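Local coordinates for tricorn protease (Thermoplasma acidophilum, PDB 1K32), which acts as a serine peptidase in protein degradation, probably cutting peptides released by the proteasome into smaller products, with beta-propeller domains thought to gate substrate access, at residues L158-R163 / P209-H214; R215-T220 / I228-L233. All coordinates share one frame; numbering follows the deposited sequence.

Interaction 1: residues L158-R163 / P209-H214; sequences LFADGR and PVIVGH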
# COMPACT_ATOMS: atom_id res chain seq x y z
N LEU A 158 17.03 -49.43 -56.20
CA LEU A 158 18.17 -50.07 -56.79
C LEU A 158 18.04 -49.93 -58.30
O LEU A 158 16.95 -49.66 -58.82
CB LEU A 158 18.20 -51.55 -56.41
CG LEU A 158 17.98 -51.86 -54.93
CD1 LEU A 158 17.91 -53.37 -54.74
CD2 LEU A 158 19.10 -51.25 -54.10
N PHE A 159 19.14 -50.09 -59.01
CA PHE A 159 19.11 -49.97 -60.46
C PHE A 159 19.74 -51.21 -61.07
O PHE A 159 20.82 -51.62 -60.67
CB PHE A 159 19.87 -48.73 -60.91
CG PHE A 159 19.29 -47.44 -60.41
CD1 PHE A 159 19.41 -47.08 -59.07
CD2 PHE A 159 18.62 -46.58 -61.27
CE1 PHE A 159 18.87 -45.89 -58.60
CE2 PHE A 159 18.07 -45.39 -60.82
CZ PHE A 159 18.20 -45.04 -59.47
N ALA A 160 19.04 -51.80 -62.02
CA ALA A 160 19.53 -52.99 -62.69
C ALA A 160 19.22 -52.88 -64.18
O ALA A 160 18.08 -52.62 -64.58
CB ALA A 160 18.87 -54.22 -62.11
N ASP A 161 20.25 -53.08 -64.99
CA ASP A 161 20.08 -53.03 -66.44
C ASP A 161 19.29 -51.79 -66.86
O ASP A 161 18.47 -51.84 -67.76
CB ASP A 161 19.37 -54.30 -66.91
CG ASP A 161 20.03 -55.55 -66.38
OD1 ASP A 161 21.24 -55.74 -66.64
OD2 ASP A 161 19.35 -56.34 -65.69
N GLY A 162 19.54 -50.68 -66.17
CA GLY A 162 18.85 -49.45 -66.49
C GLY A 162 17.50 -49.26 -65.81
O GLY A 162 17.05 -48.12 -65.67
N ARG A 163 16.84 -50.33 -65.40
CA ARG A 163 15.54 -50.14 -64.76
C ARG A 163 15.59 -49.99 -63.25
O ARG A 163 16.42 -50.60 -62.57
CB ARG A 163 14.56 -51.25 -65.15
CG ARG A 163 15.14 -52.63 -65.29
CD ARG A 163 14.03 -53.60 -65.66
NE ARG A 163 14.48 -54.98 -65.62
CZ ARG A 163 13.67 -56.03 -65.53
NH1 ARG A 163 14.18 -57.25 -65.51
NH2 ARG A 163 12.35 -55.86 -65.46
N PRO A 209 16.47 -55.03 -49.17
CA PRO A 209 16.76 -55.67 -50.46
C PRO A 209 18.09 -55.22 -51.06
O PRO A 209 18.50 -54.08 -50.91
CB PRO A 209 15.56 -55.27 -51.30
CG PRO A 209 15.26 -53.85 -50.77
CD PRO A 209 15.35 -54.08 -49.28
N VAL A 210 18.78 -56.15 -51.71
CA VAL A 210 20.05 -55.87 -52.39
C VAL A 210 20.09 -56.68 -53.66
O VAL A 210 19.38 -57.69 -53.80
CB VAL A 210 21.29 -56.25 -51.55
CG1 VAL A 210 21.42 -55.31 -50.35
CG2 VAL A 210 21.21 -57.72 -51.13
N ILE A 211 20.93 -56.25 -54.60
CA ILE A 211 21.08 -56.94 -55.87
C ILE A 211 22.50 -57.44 -56.10
O ILE A 211 23.47 -56.71 -55.94
CB ILE A 211 20.68 -56.02 -57.05
CG1 ILE A 211 19.16 -55.84 -57.06
CG2 ILE A 211 21.15 -56.63 -58.38
CD1 ILE A 211 18.66 -54.84 -58.08
N VAL A 212 22.61 -58.72 -56.44
CA VAL A 212 23.89 -59.33 -56.74
C VAL A 212 23.66 -60.11 -58.02
O VAL A 212 22.80 -61.00 -58.07
CB VAL A 212 24.34 -60.28 -55.61
CG1 VAL A 212 25.68 -60.92 -55.98
CG2 VAL A 212 24.47 -59.51 -54.31
N GLY A 213 24.40 -59.76 -59.06
CA GLY A 213 24.21 -60.41 -60.34
C GLY A 213 22.84 -60.00 -60.83
O GLY A 213 22.58 -58.81 -61.02
N HIS A 214 21.95 -60.96 -61.02
CA HIS A 214 20.60 -60.64 -61.45
C HIS A 214 19.58 -61.25 -60.50
O HIS A 214 18.55 -61.79 -60.91
CB HIS A 214 20.36 -61.11 -62.89
CG HIS A 214 21.05 -60.26 -63.90
ND1 HIS A 214 22.42 -60.21 -64.02
CD2 HIS A 214 20.56 -59.37 -64.80
CE1 HIS A 214 22.75 -59.32 -64.95
NE2 HIS A 214 21.64 -58.80 -65.43
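Leu158 and Ile211 join two consecutive blades of the N-terminal six-bladed beta propeller. They lie on the first strands of these blades, 156-160 and 207-212. The strand segments run in nearly the same direction, 25° apart, with their axes 8.0 Å from each other at closest approach. The spacing leaves room for side chains between them, and no backbone hydrogen bonds cross. Leu158 and Ile211 lie alongside each other, pointing opposite ways. Leu158 CD1 rests on Ile211 CG1 at 3.6 Å. In return, Ile211 CD1 comes to 3.7 Å from Leu158 CB. Ile211 holds CG1 beside its backbone N (chi1 -72°), and this branch, not CG2, carries the contact. Leu158 CD1 also reaches over the backbone of the other strand, 3.9 Å from Pro209 O. Ala160 CB also touches Ile211 CD1, at 4.1 Å.

The polar part lies at the strand ends. Ala160 to Arg163 form a type I' turn, and Asp161 is its first corner residue. Its carboxylate meets the edge of the His214 ring, with the two planes 20° apart. His214 NE2 gives a weak, bent hydrogen bond to Asp161 OD1, 3.3 Å long. Both residues are exposed, so this bond probably adds little to the apolar seam.

Val165, on strand 163-168, touches both Leu158 of its own blade and Ile211 of the next. Ile216, on strand 215-220, packs on Ile211 within the later blade. Phe159 faces the other way, onto Asp115 and Pro116. Val210 also turns from the seam, toward Leu252 and Thr254 on strand 249-254 of the following blade.

Interaction 2: residues R215-T220 / I228-L233; sequences RIYFIT and IYSTDL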
# COMPACT_ATOMS: atom_id res chain seq x y z
N ARG A 215 19.90 -61.15 -59.21
CA ARG A 215 19.02 -61.64 -58.16
C ARG A 215 18.87 -60.59 -57.08
O ARG A 215 19.82 -59.89 -56.74
CB ARG A 215 19.58 -62.92 -57.53
CG ARG A 215 19.56 -64.12 -58.46
CD ARG A 215 19.24 -65.39 -57.69
NE ARG A 215 18.22 -66.15 -58.40
CZ ARG A 215 17.15 -66.70 -57.83
NH1 ARG A 215 16.29 -67.36 -58.58
NH2 ARG A 215 16.95 -66.59 -56.53
N ILE A 216 17.67 -60.49 -56.54
CA ILE A 216 17.41 -59.54 -55.48
C ILE A 216 17.47 -60.32 -54.18
O ILE A 216 16.72 -61.27 -54.00
CB ILE A 216 15.99 -58.90 -55.59
CG1 ILE A 216 15.80 -58.27 -56.97
CG2 ILE A 216 15.81 -57.84 -54.50
CD1 ILE A 216 14.38 -57.81 -57.24
N TYR A 217 18.38 -59.95 -53.30
CA TYR A 217 18.47 -60.61 -52.01
C TYR A 217 17.80 -59.73 -50.96
O TYR A 217 17.84 -58.49 -51.04
CB TYR A 217 19.93 -60.88 -51.64
CG TYR A 217 20.57 -61.94 -52.52
CD1 TYR A 217 20.94 -61.65 -53.83
CD2 TYR A 217 20.78 -63.23 -52.04
CE1 TYR A 217 21.51 -62.62 -54.64
CE2 TYR A 217 21.33 -64.21 -52.83
CZ TYR A 217 21.70 -63.91 -54.13
OH TYR A 217 22.25 -64.89 -54.92
N PHE A 218 17.17 -60.38 -49.99
CA PHE A 218 16.46 -59.65 -48.95
C PHE A 218 16.21 -60.53 -47.73
O PHE A 218 16.53 -61.72 -47.72
CB PHE A 218 15.12 -59.13 -49.49
CG PHE A 218 14.24 -60.20 -50.08
CD1 PHE A 218 13.45 -61.00 -49.26
CD2 PHE A 218 14.23 -60.42 -51.45
CE1 PHE A 218 12.65 -62.01 -49.81
CE2 PHE A 218 13.44 -61.43 -52.01
CZ PHE A 218 12.65 -62.23 -51.19
N ILE A 219 15.59 -59.94 -46.72
CA ILE A 219 15.31 -60.66 -45.50
C ILE A 219 13.82 -60.75 -45.18
O ILE A 219 13.07 -59.79 -45.38
CB ILE A 219 16.01 -59.98 -44.30
CG1 ILE A 219 17.53 -60.06 -44.48
CG2 ILE A 219 15.57 -60.64 -42.98
CD1 ILE A 219 18.31 -59.24 -43.47
N THR A 220 13.39 -61.93 -44.71
CA THR A 220 12.00 -62.13 -44.30
C THR A 220 11.89 -63.33 -43.38
O THR A 220 12.78 -64.17 -43.34
CB THR A 220 11.04 -62.28 -45.49
OG1 THR A 220 9.69 -62.16 -45.02
CG2 THR A 220 11.22 -63.62 -46.17
N ILE A 228 17.89 -65.07 -45.01
CA ILE A 228 18.18 -64.39 -46.26
C ILE A 228 17.57 -65.22 -47.39
O ILE A 228 17.77 -66.43 -47.46
CB ILE A 228 19.70 -64.27 -46.48
CG1 ILE A 228 20.32 -63.49 -45.32
CG2 ILE A 228 20.00 -63.56 -47.81
CD1 ILE A 228 21.82 -63.31 -45.45
N TYR A 229 16.80 -64.56 -48.25
CA TYR A 229 16.16 -65.20 -49.40
C TYR A 229 16.55 -64.40 -50.64
O TYR A 229 17.23 -63.37 -50.53
CB TYR A 229 14.63 -65.14 -49.29
CG TYR A 229 14.02 -65.98 -48.19
CD1 TYR A 229 14.08 -65.56 -46.86
CD2 TYR A 229 13.39 -67.19 -48.46
CE1 TYR A 229 13.55 -66.31 -45.84
CE2 TYR A 229 12.84 -67.97 -47.44
CZ TYR A 229 12.93 -67.52 -46.13
OH TYR A 229 12.43 -68.27 -45.10
N SER A 230 16.12 -64.87 -51.81
CA SER A 230 16.38 -64.15 -53.05
C SER A 230 15.42 -64.61 -54.13
O SER A 230 14.80 -65.68 -54.02
CB SER A 230 17.83 -64.34 -53.51
OG SER A 230 18.04 -65.62 -54.06
N THR A 231 15.26 -63.78 -55.16
CA THR A 231 14.40 -64.09 -56.30
C THR A 231 15.10 -63.52 -57.53
O THR A 231 16.08 -62.81 -57.40
CB THR A 231 13.01 -63.42 -56.20
OG1 THR A 231 13.16 -61.99 -56.23
CG2 THR A 231 12.29 -63.84 -54.91
N ASP A 232 14.60 -63.85 -58.72
CA ASP A 232 15.19 -63.26 -59.92
C ASP A 232 14.52 -61.89 -60.03
O ASP A 232 13.63 -61.58 -59.25
CB ASP A 232 14.90 -64.11 -61.16
CG ASP A 232 13.43 -64.45 -61.33
OD1 ASP A 232 12.56 -63.57 -61.16
OD2 ASP A 232 13.14 -65.62 -61.67
N LEU A 233 14.94 -61.08 -61.00
CA LEU A 233 14.38 -59.74 -61.16
C LEU A 233 12.89 -59.72 -61.51
O LEU A 233 12.30 -58.66 -61.69
CB LEU A 233 15.18 -58.95 -62.19
CG LEU A 233 16.62 -58.67 -61.77
CD1 LEU A 233 17.30 -57.80 -62.82
CD2 LEU A 233 16.62 -57.97 -60.42
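Ile216 with Thr231, and Phe218 with Tyr229, are the hydrogen-bonded pairs of an antiparallel hairpin. Ile216 N binds Thr231 O at 2.9 Å, and Thr231 N binds Ile216 O in return. Tyr229 N binds Phe218 O at 2.9 Å. Phe218 N completes the second pair by binding Tyr229 O.

Arg215 bends at chi2 and chi3 and lays its guanidinium over the backbone of the other strand. Thr231 C sits 3.7 Å above the centre of that plane. Arg215 NH2 also reaches Ser230 OG in plane, at 2.9 Å, although the position of OG is less certain. The main charge partner is Asp237, which takes a salt bridge from NH1. Replacing Arg215 by an alanine would remove that salt bridge, which is likely to leave Asp237 without this cation and to uncover the peptide between Thr231 and Asp232.

Tyr217 and Ser230 share one face of the sheet. Ser230 CB stands over the Tyr217 ring in a CH-pi contact, 3.6 Å from the centroid, while Ile228 CG2 lies at the ring edge. The other face carries Ile216, Phe218, Tyr229 and Thr231. Phe218 CG sits between the backbone N and the carbonyl carbon (chi1 55°), which brings CE1 to 3.7 Å from Tyr229 CB and puts Thr231 CG2 at the ring edge. Thr220 CG2 meets Tyr229 CD1 at 3.5 Å. At the other end, Ile216 CG1 and Leu233 CD2 touch at 3.6 Å, their side chains set roughly perpendicular.

Backbone bonds thus set the pairing of a largely buried hairpin, and aromatic and aliphatic groups pack both faces. The arginine charge sits at one end, where Asp237 probably offsets it, with the like charge of Arg239 close by.

In the fold
From the N terminus, the chain first runs along strand 156-160 and turns into 163-168. It completes that blade with 186-192 and 195-200, then enters the next blade at 207-212. Interaction 1 closes this loop of 45 residues and ties one propeller blade to its successor. Interaction 2 opens only afterwards. It closes the short hairpin between 215-220 and 227-232, inside the later blade. The two contacts follow in series and neither nest nor cross. The centres of interaction 1 and interaction 2 lie about 11 Å apart. Strands 207-212 and 215-220 are neighbours in one sheet, so the contact between blades passes directly into the contact within a blade.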